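Long-range contacts in proline iminopeptidase-related protein (Thermus thermophilus, PDB 2YYS), which is of unknown function but belongs to the peptidase S33 family of alpha/beta hydrolases and may therefore act as a peptidase: residues M1-G6 against E18-V23; E14-D19 against Y57-G62; P26-L31 against E51-V56; F97-H102 against P117-A122; G121-A126 against E271-L276. One frame throughout, in Å; residues are numbered along the deposited sequence.

Contact 1. Residues M1-G6 against E18-V23; sequences MREEIG and EDVGPV
Arg2 reaches across to Asp19 and Gly21 at the end of an antiparallel hairpin remote from its turn, a worked example of one side chain closing a strand pair. Arg2 CB passes 3.5 Å from Gly21 O, and CG and then CD run past the same oxygen. With CG anti to the backbone N (chi1 -180°) and the chain extended to NE, the guanidinium arrives above Asp19. Arg2 NE lies 3.7 Å from Val23 CB, which covers one face of the group near its rim. At the tip Arg2 NH1 is shared: it donates to Gly21 O at 2.8 Å and to Asp19 OD1 at 3.1 Å, both close to the guanidinium plane. Arg2 NH2 meets Asp19 OD2 at 2.8 Å, completing an end-on salt bridge. The grip is not coplanar, since the two planes stand 76° apart and both nitrogens come from above the carboxylate.

Beneath it the strands bond through Glu4 and Asp19, N to O in both directions, and Gly21 N donates to Arg2 O. On the other face Met1 SD packs 3.6 Å from Val20 CG1, and Glu3 lies alongside Val20, its carboxylate bound to Arg43. Asp19 OD2 also pairs with Arg54, so two arginines hold one buried carboxylate; this would probably favour its ionised form and fix its rotation.

Contact 2. Residues E14-D19 against Y57-G62; sequences ELYVED and YFDQRG
Leu15 spreads its two methyls over the second segment, illustrating how a branched side chain can bridge a strand and the loop that continues its partner. Leu15 CG stands anti to the carbonyl carbon (chi1 -52°), which sends Leu15 CD1 to Phe58 CD1 at 3.9 Å and Leu15 CD2 to Arg61 N at 3.5 Å. Cut back to an alanine, this position would lose both methyls, and a gap is likely to open between the Phe58 ring and the backbone at Arg61.

Phe58 takes the less common rotamer, CG between its backbone N and carbonyl carbon (chi1 71°); the ring lies alongside Leu15, while CB touches Val17 CG2. Tyr16 and Asp59 run side by side on the opposite face, ring and carboxylate planes 46° apart, and Asp59 is paired with Arg65. The Tyr57 ring turns its edge to Glu18 O.

Between the backbones, Glu18 N donates to Tyr57 O at 2.8 Å and Asp59 N to Tyr16 O at 3.0 Å; farther on, a water joins Glu14 O to Gly62 N. Leu88 of helix 78-91 packs on Val17 and Phe58, Leu31 of strand 27-31 meets Phe58, and strand 3-9 flanks 14-19 on its other edge.

Contact 3. Residues P26-L31 against E51-V56; sequences PALFVL and EGFRVV
Val56 and Phe29 lie side by side in a beta-alpha-beta crossover, in which strands 27-31 and 54-58 are joined through helix 40-46 and run parallel as sheet neighbours. Val56 spreads over one face of the Phe29 ring, with Val56 CB 4.0 Å from the Phe29 centroid and CG1 and CG2 of the valine reaching different parts of the rim. The ring also meets Phe97 and Leu88, so a serine in place of Phe29 would probably leave Val56 without its aromatic cover and open a gap toward helix 78-91.

Leu28 points to the opposite face. Its backbone is gripped on both sides of the residue: Leu28 N donates to Arg54 O at 2.8 Å, and Leu28 O accepts Val56 N at 2.9 Å.

Pro26 stands just before strand 27-31: its O accepts Arg54 N from above the carbonyl plane and sits at the edge of the Phe53 ring, while its CG touches Phe53 CD1. Over the face of the Phe53 ring, Leu28 CD1 stands 3.6 Å from the centroid, a CH-pi contact 23° off the normal.

Contact 4. Residues F97-H102 against P117-A122; sequences FGLLAH and PQAEGA
Gln118 meets Phe97 first, Gln118 O accepting Phe97 N at 3.1 Å and lying over one face of the Phe97 ring, offset toward the rim. The pairing is an instance of a parallel strand pair interrupted by a beta bulge. Ala119 follows, level with Phe97 and directed to the same face of the sheet. Ala119 CB lies 4.0 Å from Phe97 CE1, because that ring, with CG set between the backbone N and the carbonyl carbon (chi1 53°), swings toward the second strand instead of standing clear of it. Leu99 CD1 also reaches Ala119 CB, at 4.2 Å.

Glu120 is the residue at which the register slips. Glu120 N donates to Phe97 O at 2.8 Å, its CB and CG rest near that oxygen, and its backbone (psi -14°) leaves the extended conformation. Gly121 then presents its O to Leu99 N at 2.9 Å, a bond bent to 137° at the hydrogen. Beyond the slip, Ala122 stands opposite Leu99, so three steps on one strand match two on the other; Ala122 CB packs 3.8 Å from Leu99 CB.

Helix 105-115, the connection between the two strands, covers this face, with Val112 on both Leu99 and Ala119. Phe97 reaches Leu86 and Ala89 of helix 78-91, and strand 27-31 borders 97-102 along its other edge.

Contact 5. Residues G121-A126 against E271-L276; sequences GAILLA and EALAAL
Ile123 CD1 drives into the surface of helix 262-274, a strand-to-helix packing in which a late helix of the alpha/beta hydrolase fold lies against one face of the central sheet. No hydrogen bond crosses; the contact is apolar, an example of one methyl serving a whole turn. Ile123 CD1 comes closest to Ala272 CB, at 3.5 Å; Leu273 CD2 lies 3.8 Å and Leu276 CD1 4.1 Å from Ile123 CD1. Ile123 gets there by an extended branch: CG1 is anti to the carbonyl carbon (chi1 -61°) and CD1 continues straight out (chi2 172°). The small Ala272 lets the backbone come close enough for CD1 to touch Leu273 N as well.

In the next shell, two backbone bonds shape the helical side. Ala275 N donates to Glu271 O at 3.0 Å, and Leu276 N to Leu273 O at 3.1 Å, a three-residue span that curls the chain and brings Leu276 back over the strand. Tyr222 of strand 221-226 touches Ala272 and Ala275, Leu50 meets Leu273, and Glu271 is paired with Arg248. The strand itself is held by backbone bonds from Ile123 to Leu99 and Ala101, and from Ala122 to Pro220 and Tyr222.

Where the strand begins, Leu276 CD2 rests 3.9 Å from Ala122 N, beside Gly121, whose position would be tight for any CB.

The five contacts cross one mixed sheet from its 3-9 edge inward and then onto a helix. Contacts 1 and 2 share Glu18 and Asp19, and contact 3 is nested within the loop closed by contact 2; Asp19 OD2 meets Arg54 NH2 at 2.9 Å, a salt bridge from strand 14-20, common to contacts 1 and 2, to contact 3. Contact 3 passes to contact 4 through Leu31 N and Leu100 O, 2.8 Å apart. Contacts 4 and 5, centres 9 Å apart, share Gly121 and Ala122. Strand 97-102 probably leads, as in other alpha/beta hydrolases, into the nucleophile turn, but that turn lacks the usual serine here and no catalytic residue is established.

Contact 1. Residues M1-G6 against E18-V23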
# COMPACT_ATOMS: atom_id res chain seq x y z
N MET A 1 -11.39 -8.19 -22.50
CA MET A 1 -10.79 -7.08 -21.69
C MET A 1 -9.32 -6.96 -22.07
O MET A 1 -8.62 -7.97 -22.21
CB MET A 1 -10.91 -7.40 -20.22
CG MET A 1 -10.25 -6.37 -19.29
SD MET A 1 -9.59 -7.15 -17.81
CE MET A 1 -10.89 -6.75 -16.62
N ARG A 2 -8.86 -5.72 -22.23
CA ARG A 2 -7.47 -5.47 -22.52
C ARG A 2 -6.60 -5.77 -21.29
O ARG A 2 -6.89 -5.34 -20.18
CB ARG A 2 -7.30 -4.03 -22.97
CG ARG A 2 -5.88 -3.64 -23.30
CD ARG A 2 -5.74 -2.18 -23.65
NE ARG A 2 -4.36 -1.77 -23.50
CZ ARG A 2 -3.80 -1.31 -22.39
NH1 ARG A 2 -4.48 -1.16 -21.25
NH2 ARG A 2 -2.51 -0.98 -22.42
N GLU A 3 -5.52 -6.51 -21.52
CA GLU A 3 -4.57 -6.86 -20.47
C GLU A 3 -3.19 -7.07 -21.09
O GLU A 3 -2.99 -8.00 -21.88
CB GLU A 3 -5.03 -8.11 -19.74
CG GLU A 3 -4.10 -8.54 -18.62
CD GLU A 3 -4.53 -9.82 -17.94
OE1 GLU A 3 -4.91 -10.78 -18.64
OE2 GLU A 3 -4.46 -9.89 -16.71
N GLU A 4 -2.24 -6.21 -20.73
CA GLU A 4 -0.88 -6.25 -21.24
C GLU A 4 0.06 -6.44 -20.07
O GLU A 4 0.18 -5.57 -19.21
CB GLU A 4 -0.51 -4.97 -22.00
CG GLU A 4 -1.39 -4.67 -23.19
CD GLU A 4 -1.39 -5.78 -24.22
OE1 GLU A 4 -0.31 -6.39 -24.45
OE2 GLU A 4 -2.48 -6.07 -24.79
N ILE A 5 0.70 -7.60 -20.05
CA ILE A 5 1.59 -8.00 -18.99
C ILE A 5 3.01 -8.12 -19.57
O ILE A 5 3.22 -8.75 -20.60
CB ILE A 5 1.13 -9.35 -18.40
CG1 ILE A 5 -0.29 -9.21 -17.83
CG2 ILE A 5 2.13 -9.83 -17.36
CD1 ILE A 5 -0.90 -10.48 -17.26
N GLY A 6 3.97 -7.51 -18.89
CA GLY A 6 5.37 -7.63 -19.27
C GLY A 6 6.31 -6.99 -18.26
O GLY A 6 5.90 -6.52 -17.20
N GLU A 18 1.15 -5.20 -14.95
CA GLU A 18 -0.11 -5.64 -15.53
C GLU A 18 -0.95 -4.40 -15.81
O GLU A 18 -1.47 -3.75 -14.89
CB GLU A 18 -0.86 -6.59 -14.60
CG GLU A 18 -0.02 -7.76 -14.11
CD GLU A 18 -0.73 -8.64 -13.09
OE1 GLU A 18 -1.69 -8.16 -12.46
OE2 GLU A 18 -0.31 -9.81 -12.90
N ASP A 19 -1.02 -4.06 -17.08
CA ASP A 19 -1.69 -2.89 -17.60
C ASP A 19 -3.05 -3.35 -18.12
O ASP A 19 -3.15 -3.97 -19.17
CB ASP A 19 -0.80 -2.31 -18.70
CG ASP A 19 -1.37 -1.07 -19.34
OD1 ASP A 19 -2.46 -0.59 -18.96
OD2 ASP A 19 -0.77 -0.52 -20.28
N VAL A 20 -4.10 -3.02 -17.37
CA VAL A 20 -5.41 -3.65 -17.53
C VAL A 20 -6.51 -2.63 -17.78
O VAL A 20 -6.54 -1.59 -17.14
CB VAL A 20 -5.73 -4.44 -16.25
CG1 VAL A 20 -7.09 -5.04 -16.30
CG2 VAL A 20 -4.69 -5.54 -16.05
N GLY A 21 -7.44 -2.94 -18.68
CA GLY A 21 -8.57 -2.07 -18.97
C GLY A 21 -8.35 -1.18 -20.19
O GLY A 21 -7.29 -1.22 -20.81
N PRO A 22 -9.37 -0.40 -20.55
CA PRO A 22 -9.32 0.43 -21.77
C PRO A 22 -8.10 1.35 -21.78
O PRO A 22 -7.86 2.04 -20.80
CB PRO A 22 -10.63 1.24 -21.74
CG PRO A 22 -11.38 0.84 -20.52
CD PRO A 22 -10.64 -0.26 -19.81
N VAL A 23 -7.35 1.34 -22.87
CA VAL A 23 -6.09 2.07 -22.95
C VAL A 23 -6.27 3.60 -22.83
O VAL A 23 -5.37 4.30 -22.38
CB VAL A 23 -5.32 1.72 -24.26
CG1 VAL A 23 -5.99 2.33 -25.52
CG2 VAL A 23 -3.88 2.15 -24.16

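Contact 2. Residues E14-D19 against Y57-G62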
# COMPACT_ATOMS: atom_id res chain seq x y z
N GLU A 14 13.69 -3.21 -13.77
CA GLU A 14 12.61 -3.66 -14.65
C GLU A 14 11.48 -4.15 -13.79
O GLU A 14 11.65 -5.03 -12.95
CB GLU A 14 13.06 -4.77 -15.61
CG GLU A 14 14.08 -4.28 -16.62
CD GLU A 14 14.18 -5.14 -17.87
OE1 GLU A 14 13.16 -5.59 -18.41
OE2 GLU A 14 15.32 -5.34 -18.33
N LEU A 15 10.31 -3.55 -14.01
CA LEU A 15 9.13 -3.81 -13.21
C LEU A 15 8.17 -4.78 -13.90
O LEU A 15 7.91 -4.68 -15.09
CB LEU A 15 8.40 -2.50 -12.92
CG LEU A 15 9.23 -1.35 -12.34
CD1 LEU A 15 8.37 -0.12 -12.16
CD2 LEU A 15 9.87 -1.72 -11.02
N TYR A 16 7.66 -5.74 -13.13
CA TYR A 16 6.53 -6.55 -13.55
C TYR A 16 5.28 -5.68 -13.55
O TYR A 16 4.90 -5.11 -12.52
CB TYR A 16 6.36 -7.77 -12.63
CG TYR A 16 5.14 -8.56 -12.99
CD1 TYR A 16 5.19 -9.53 -13.99
CD2 TYR A 16 3.94 -8.32 -12.35
CE1 TYR A 16 4.04 -10.25 -14.32
CE2 TYR A 16 2.81 -9.01 -12.68
CZ TYR A 16 2.85 -9.98 -13.67
OH TYR A 16 1.68 -10.65 -13.98
N VAL A 17 4.63 -5.57 -14.71
CA VAL A 17 3.51 -4.67 -14.90
C VAL A 17 2.34 -5.43 -15.50
O VAL A 17 2.52 -6.22 -16.42
CB VAL A 17 3.90 -3.50 -15.84
CG1 VAL A 17 2.72 -2.62 -16.16
CG2 VAL A 17 5.01 -2.66 -15.20
N GLU A 18 1.15 -5.20 -14.95
CA GLU A 18 -0.11 -5.64 -15.53
C GLU A 18 -0.95 -4.40 -15.81
O GLU A 18 -1.47 -3.75 -14.89
CB GLU A 18 -0.86 -6.59 -14.60
CG GLU A 18 -0.02 -7.76 -14.11
CD GLU A 18 -0.73 -8.64 -13.09
OE1 GLU A 18 -1.69 -8.16 -12.46
OE2 GLU A 18 -0.31 -9.81 -12.90
N ASP A 19 -1.02 -4.06 -17.08
CA ASP A 19 -1.69 -2.89 -17.60
C ASP A 19 -3.05 -3.35 -18.12
O ASP A 19 -3.15 -3.97 -19.17
CB ASP A 19 -0.80 -2.31 -18.70
CG ASP A 19 -1.37 -1.07 -19.34
OD1 ASP A 19 -2.46 -0.59 -18.96
OD2 ASP A 19 -0.77 -0.52 -20.28
N TYR A 57 -1.34 -2.34 -12.37
CA TYR A 57 -0.82 -3.08 -11.23
C TYR A 57 0.64 -3.34 -11.53
O TYR A 57 0.99 -3.72 -12.63
CB TYR A 57 -1.56 -4.41 -11.01
CG TYR A 57 -3.07 -4.30 -10.93
CD1 TYR A 57 -3.71 -4.08 -9.72
CD2 TYR A 57 -3.85 -4.45 -12.07
CE1 TYR A 57 -5.10 -3.99 -9.66
CE2 TYR A 57 -5.23 -4.36 -12.01
CZ TYR A 57 -5.85 -4.14 -10.80
OH TYR A 57 -7.23 -4.04 -10.76
N PHE A 58 1.51 -3.08 -10.56
CA PHE A 58 2.90 -3.42 -10.73
C PHE A 58 3.56 -3.81 -9.43
O PHE A 58 3.10 -3.43 -8.34
CB PHE A 58 3.67 -2.30 -11.45
CG PHE A 58 3.88 -1.05 -10.63
CD1 PHE A 58 5.11 -0.78 -10.06
CD2 PHE A 58 2.88 -0.10 -10.52
CE1 PHE A 58 5.32 0.37 -9.34
CE2 PHE A 58 3.08 1.08 -9.79
CZ PHE A 58 4.30 1.32 -9.20
N ASP A 59 4.61 -4.62 -9.56
CA ASP A 59 5.44 -4.95 -8.45
C ASP A 59 6.62 -3.99 -8.47
O ASP A 59 7.24 -3.76 -9.51
CB ASP A 59 5.95 -6.39 -8.54
CG ASP A 59 4.86 -7.41 -8.35
OD1 ASP A 59 3.67 -7.04 -8.18
OD2 ASP A 59 5.11 -8.64 -8.35
N GLN A 60 6.95 -3.45 -7.31
CA GLN A 60 7.96 -2.44 -7.15
C GLN A 60 9.35 -3.03 -7.40
O GLN A 60 9.52 -4.26 -7.52
CB GLN A 60 7.85 -1.77 -5.78
CG GLN A 60 6.64 -0.82 -5.68
CD GLN A 60 6.03 -0.75 -4.28
OE1 GLN A 60 6.74 -0.84 -3.28
NE2 GLN A 60 4.70 -0.59 -4.21
N ARG A 61 10.31 -2.14 -7.53
CA ARG A 61 11.65 -2.50 -7.95
C ARG A 61 12.19 -3.60 -7.06
O ARG A 61 12.07 -3.54 -5.84
CB ARG A 61 12.56 -1.27 -7.95
CG ARG A 61 12.73 -0.60 -6.59
CD ARG A 61 13.92 0.33 -6.52
NE ARG A 61 13.94 1.24 -7.66
CZ ARG A 61 15.00 1.95 -8.06
NH1 ARG A 61 14.89 2.76 -9.11
NH2 ARG A 61 16.16 1.87 -7.41
N GLY A 62 12.72 -4.65 -7.70
CA GLY A 62 13.32 -5.77 -7.00
C GLY A 62 12.37 -6.66 -6.24
O GLY A 62 12.79 -7.67 -5.67
O HOH W 1 13.11 -4.75 -10.71

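Contact 3. Residues P26-L31 against E51-V56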
# COMPACT_ATOMS: atom_id res chain seq x y z
N PRO A 26 -9.62 6.40 -17.85
CA PRO A 26 -8.95 7.12 -16.76
C PRO A 26 -8.01 6.19 -16.02
O PRO A 26 -8.41 5.08 -15.72
CB PRO A 26 -10.10 7.58 -15.87
CG PRO A 26 -11.25 6.72 -16.22
CD PRO A 26 -11.07 6.31 -17.65
N ALA A 27 -6.80 6.64 -15.72
CA ALA A 27 -5.74 5.76 -15.28
C ALA A 27 -5.56 5.77 -13.76
O ALA A 27 -5.62 6.84 -13.13
CB ALA A 27 -4.45 6.14 -15.95
N LEU A 28 -5.34 4.59 -13.18
CA LEU A 28 -4.97 4.41 -11.78
C LEU A 28 -3.74 3.55 -11.68
O LEU A 28 -3.67 2.51 -12.34
CB LEU A 28 -6.09 3.70 -11.01
CG LEU A 28 -7.41 4.46 -11.01
CD1 LEU A 28 -8.53 3.59 -10.48
CD2 LEU A 28 -7.27 5.73 -10.18
N PHE A 29 -2.78 3.98 -10.86
CA PHE A 29 -1.61 3.19 -10.54
C PHE A 29 -1.76 2.60 -9.14
O PHE A 29 -2.20 3.29 -8.22
CB PHE A 29 -0.35 4.06 -10.65
CG PHE A 29 0.08 4.27 -12.07
CD1 PHE A 29 1.22 3.69 -12.56
CD2 PHE A 29 -0.70 5.01 -12.94
CE1 PHE A 29 1.61 3.87 -13.88
CE2 PHE A 29 -0.32 5.19 -14.26
CZ PHE A 29 0.82 4.61 -14.73
N VAL A 30 -1.39 1.33 -9.00
CA VAL A 30 -1.57 0.62 -7.74
C VAL A 30 -0.23 0.48 -7.05
O VAL A 30 0.74 0.01 -7.65
CB VAL A 30 -2.22 -0.75 -7.97
CG1 VAL A 30 -2.42 -1.52 -6.65
CG2 VAL A 30 -3.55 -0.56 -8.65
N LEU A 31 -0.18 0.93 -5.80
CA LEU A 31 1.03 0.88 -4.99
C LEU A 31 0.85 -0.12 -3.84
O LEU A 31 0.18 0.18 -2.84
CB LEU A 31 1.37 2.28 -4.49
CG LEU A 31 1.88 3.24 -5.57
CD1 LEU A 31 1.85 4.69 -5.11
CD2 LEU A 31 3.30 2.85 -5.99
N GLU A 51 -13.58 -1.77 -13.43
CA GLU A 51 -13.81 -1.87 -14.87
C GLU A 51 -14.07 -0.46 -15.39
O GLU A 51 -14.63 0.38 -14.69
CB GLU A 51 -14.96 -2.84 -15.17
CG GLU A 51 -14.52 -4.30 -15.05
CD GLU A 51 -15.68 -5.30 -15.07
OE1 GLU A 51 -16.76 -4.94 -15.59
OE2 GLU A 51 -15.50 -6.43 -14.56
N GLY A 52 -13.59 -0.16 -16.59
CA GLY A 52 -13.65 1.21 -17.06
C GLY A 52 -12.61 2.16 -16.45
O GLY A 52 -12.66 3.37 -16.67
N PHE A 53 -11.68 1.63 -15.66
CA PHE A 53 -10.43 2.33 -15.43
C PHE A 53 -9.34 1.58 -16.18
O PHE A 53 -9.45 0.39 -16.42
CB PHE A 53 -10.06 2.37 -13.95
CG PHE A 53 -10.86 3.36 -13.14
CD1 PHE A 53 -10.45 4.69 -13.03
CD2 PHE A 53 -11.99 2.95 -12.45
CE1 PHE A 53 -11.17 5.59 -12.26
CE2 PHE A 53 -12.72 3.85 -11.68
CZ PHE A 53 -12.31 5.16 -11.58
N ARG A 54 -8.31 2.31 -16.59
CA ARG A 54 -7.06 1.69 -16.96
C ARG A 54 -6.26 1.56 -15.68
O ARG A 54 -5.86 2.56 -15.07
CB ARG A 54 -6.31 2.55 -17.95
CG ARG A 54 -5.00 1.96 -18.41
CD ARG A 54 -4.29 2.82 -19.39
NE ARG A 54 -3.03 2.24 -19.83
CZ ARG A 54 -2.19 2.85 -20.64
NH1 ARG A 54 -2.45 4.05 -21.11
NH2 ARG A 54 -1.07 2.24 -20.99
N VAL A 55 -6.03 0.32 -15.25
CA VAL A 55 -5.36 0.07 -13.99
C VAL A 55 -3.99 -0.57 -14.24
O VAL A 55 -3.87 -1.61 -14.90
CB VAL A 55 -6.19 -0.86 -13.09
CG1 VAL A 55 -5.59 -0.90 -11.70
CG2 VAL A 55 -7.62 -0.40 -13.04
N VAL A 56 -2.97 0.06 -13.68
CA VAL A 56 -1.61 -0.42 -13.81
C VAL A 56 -1.21 -1.02 -12.47
O VAL A 56 -0.85 -0.30 -11.51
CB VAL A 56 -0.68 0.74 -14.22
CG1 VAL A 56 0.74 0.25 -14.42
CG2 VAL A 56 -1.19 1.39 -15.48

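Contact 4. Residues F97-H102 against P117-A122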
# COMPACT_ATOMS: atom_id res chain seq x y z
N PHE A 97 -2.96 10.59 -13.74
CA PHE A 97 -3.44 9.33 -13.15
C PHE A 97 -3.79 9.52 -11.68
O PHE A 97 -3.24 10.39 -11.04
CB PHE A 97 -2.36 8.26 -13.28
CG PHE A 97 -1.03 8.70 -12.72
CD1 PHE A 97 -0.76 8.55 -11.38
CD2 PHE A 97 -0.07 9.26 -13.55
CE1 PHE A 97 0.46 8.95 -10.86
CE2 PHE A 97 1.15 9.66 -13.04
CZ PHE A 97 1.41 9.52 -11.69
N GLY A 98 -4.70 8.70 -11.17
CA GLY A 98 -4.90 8.55 -9.74
C GLY A 98 -4.08 7.40 -9.15
O GLY A 98 -3.40 6.66 -9.87
N LEU A 99 -4.16 7.27 -7.84
CA LEU A 99 -3.41 6.27 -7.11
C LEU A 99 -4.32 5.47 -6.19
O LEU A 99 -5.21 6.02 -5.55
CB LEU A 99 -2.33 6.93 -6.28
CG LEU A 99 -1.27 7.70 -7.07
CD1 LEU A 99 -0.59 8.72 -6.20
CD2 LEU A 99 -0.23 6.76 -7.62
N LEU A 100 -4.08 4.16 -6.14
CA LEU A 100 -4.61 3.28 -5.11
C LEU A 100 -3.42 2.71 -4.37
O LEU A 100 -2.54 2.12 -4.99
CB LEU A 100 -5.39 2.13 -5.73
CG LEU A 100 -6.47 2.45 -6.76
CD1 LEU A 100 -7.07 1.15 -7.29
CD2 LEU A 100 -7.55 3.33 -6.18
N ALA A 101 -3.39 2.88 -3.04
CA ALA A 101 -2.28 2.41 -2.21
C ALA A 101 -2.76 1.52 -1.08
O ALA A 101 -3.89 1.65 -0.60
CB ALA A 101 -1.53 3.59 -1.63
N HIS A 102 -1.89 0.63 -0.62
CA HIS A 102 -2.17 -0.24 0.51
C HIS A 102 -0.94 -0.32 1.42
O HIS A 102 0.18 -0.51 0.97
CB HIS A 102 -2.56 -1.63 0.02
CG HIS A 102 -2.94 -2.57 1.12
ND1 HIS A 102 -2.26 -3.75 1.35
CD2 HIS A 102 -3.92 -2.51 2.04
CE1 HIS A 102 -2.81 -4.37 2.37
NE2 HIS A 102 -3.83 -3.65 2.81
N PRO A 117 2.25 16.93 -9.82
CA PRO A 117 0.89 17.41 -10.09
C PRO A 117 0.14 16.53 -11.11
O PRO A 117 -1.08 16.62 -11.21
CB PRO A 117 1.11 18.86 -10.58
CG PRO A 117 2.47 18.88 -11.12
CD PRO A 117 3.27 17.88 -10.32
N GLN A 118 0.87 15.67 -11.81
CA GLN A 118 0.29 14.65 -12.68
C GLN A 118 -0.59 13.66 -11.92
O GLN A 118 -1.52 13.09 -12.49
CB GLN A 118 1.39 13.83 -13.38
CG GLN A 118 2.26 14.62 -14.34
CD GLN A 118 3.56 15.09 -13.70
OE1 GLN A 118 3.57 15.49 -12.54
NE2 GLN A 118 4.64 15.03 -14.46
N ALA A 119 -0.28 13.43 -10.64
CA ALA A 119 -1.11 12.60 -9.78
C ALA A 119 -2.36 13.37 -9.35
O ALA A 119 -2.26 14.40 -8.72
CB ALA A 119 -0.33 12.15 -8.59
N GLU A 120 -3.54 12.86 -9.69
CA GLU A 120 -4.79 13.61 -9.58
C GLU A 120 -5.58 13.32 -8.31
O GLU A 120 -6.50 14.06 -7.97
CB GLU A 120 -5.66 13.29 -10.79
CG GLU A 120 -5.02 13.69 -12.12
CD GLU A 120 -5.96 13.46 -13.30
OE1 GLU A 120 -6.34 12.30 -13.53
OE2 GLU A 120 -6.32 14.45 -13.98
N GLY A 121 -5.20 12.26 -7.60
CA GLY A 121 -5.87 11.88 -6.37
C GLY A 121 -5.43 10.51 -5.88
O GLY A 121 -4.60 9.85 -6.51
N ALA A 122 -5.96 10.07 -4.74
CA ALA A 122 -5.59 8.77 -4.21
C ALA A 122 -6.61 8.20 -3.25
O ALA A 122 -7.35 8.93 -2.60
CB ALA A 122 -4.21 8.82 -3.53

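Contact 5. Residues G121-A126 against E271-L276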
# COMPACT_ATOMS: atom_id res chain seq x y z
N GLY A 121 -5.20 12.26 -7.60
CA GLY A 121 -5.87 11.88 -6.37
C GLY A 121 -5.43 10.51 -5.88
O GLY A 121 -4.60 9.85 -6.51
N ALA A 122 -5.96 10.07 -4.74
CA ALA A 122 -5.59 8.77 -4.21
C ALA A 122 -6.61 8.20 -3.25
O ALA A 122 -7.35 8.93 -2.60
CB ALA A 122 -4.21 8.82 -3.53
N ILE A 123 -6.66 6.88 -3.22
CA ILE A 123 -7.36 6.14 -2.19
C ILE A 123 -6.28 5.37 -1.44
O ILE A 123 -5.55 4.56 -2.03
CB ILE A 123 -8.42 5.20 -2.81
CG1 ILE A 123 -9.45 6.03 -3.58
CG2 ILE A 123 -9.10 4.39 -1.72
CD1 ILE A 123 -10.48 5.23 -4.40
N LEU A 124 -6.17 5.66 -0.15
CA LEU A 124 -5.24 5.00 0.75
C LEU A 124 -5.98 3.92 1.55
O LEU A 124 -6.83 4.21 2.39
CB LEU A 124 -4.62 6.01 1.70
CG LEU A 124 -4.12 7.33 1.09
CD1 LEU A 124 -3.53 8.26 2.18
CD2 LEU A 124 -3.09 7.07 0.02
N LEU A 125 -5.64 2.67 1.26
CA LEU A 125 -6.19 1.54 1.99
C LEU A 125 -5.22 1.15 3.09
O LEU A 125 -4.06 0.85 2.82
CB LEU A 125 -6.40 0.35 1.06
CG LEU A 125 -7.14 0.64 -0.25
CD1 LEU A 125 -7.12 -0.60 -1.13
CD2 LEU A 125 -8.55 1.08 -0.00
N ALA A 126 -5.70 1.12 4.33
CA ALA A 126 -4.89 0.66 5.44
C ALA A 126 -3.51 1.32 5.43
O ALA A 126 -2.48 0.64 5.45
CB ALA A 126 -4.76 -0.84 5.37
N GLU A 271 -17.77 4.44 -3.17
CA GLU A 271 -17.91 5.83 -2.76
C GLU A 271 -16.58 6.58 -2.97
O GLU A 271 -16.57 7.67 -3.53
CB GLU A 271 -18.38 5.90 -1.30
CG GLU A 271 -18.37 7.29 -0.68
CD GLU A 271 -18.83 7.30 0.78
OE1 GLU A 271 -18.40 6.42 1.57
OE2 GLU A 271 -19.61 8.21 1.14
N ALA A 272 -15.47 5.98 -2.55
CA ALA A 272 -14.14 6.58 -2.70
C ALA A 272 -13.80 6.84 -4.18
O ALA A 272 -13.29 7.91 -4.53
CB ALA A 272 -13.07 5.70 -2.06
N LEU A 273 -14.07 5.87 -5.04
CA LEU A 273 -13.80 6.01 -6.47
C LEU A 273 -14.61 7.14 -7.09
O LEU A 273 -14.08 7.92 -7.86
CB LEU A 273 -14.11 4.72 -7.22
CG LEU A 273 -13.17 3.55 -6.97
CD1 LEU A 273 -13.84 2.29 -7.49
CD2 LEU A 273 -11.81 3.76 -7.63
N ALA A 274 -15.89 7.21 -6.75
CA ALA A 274 -16.78 8.26 -7.25
C ALA A 274 -16.29 9.65 -6.82
O ALA A 274 -16.38 10.59 -7.59
CB ALA A 274 -18.23 8.03 -6.78
N ALA A 275 -15.75 9.74 -5.61
CA ALA A 275 -15.24 11.00 -5.07
C ALA A 275 -13.94 11.48 -5.73
O ALA A 275 -13.50 12.60 -5.47
CB ALA A 275 -15.03 10.89 -3.56
N LEU A 276 -13.33 10.66 -6.57
CA LEU A 276 -12.11 11.05 -7.27
C LEU A 276 -12.40 12.06 -8.39
O LEU A 276 -11.48 12.64 -8.94
CB LEU A 276 -11.40 9.82 -7.84
CG LEU A 276 -10.69 8.88 -6.85
CD1 LEU A 276 -10.07 7.72 -7.61
CD2 LEU A 276 -9.61 9.58 -6.01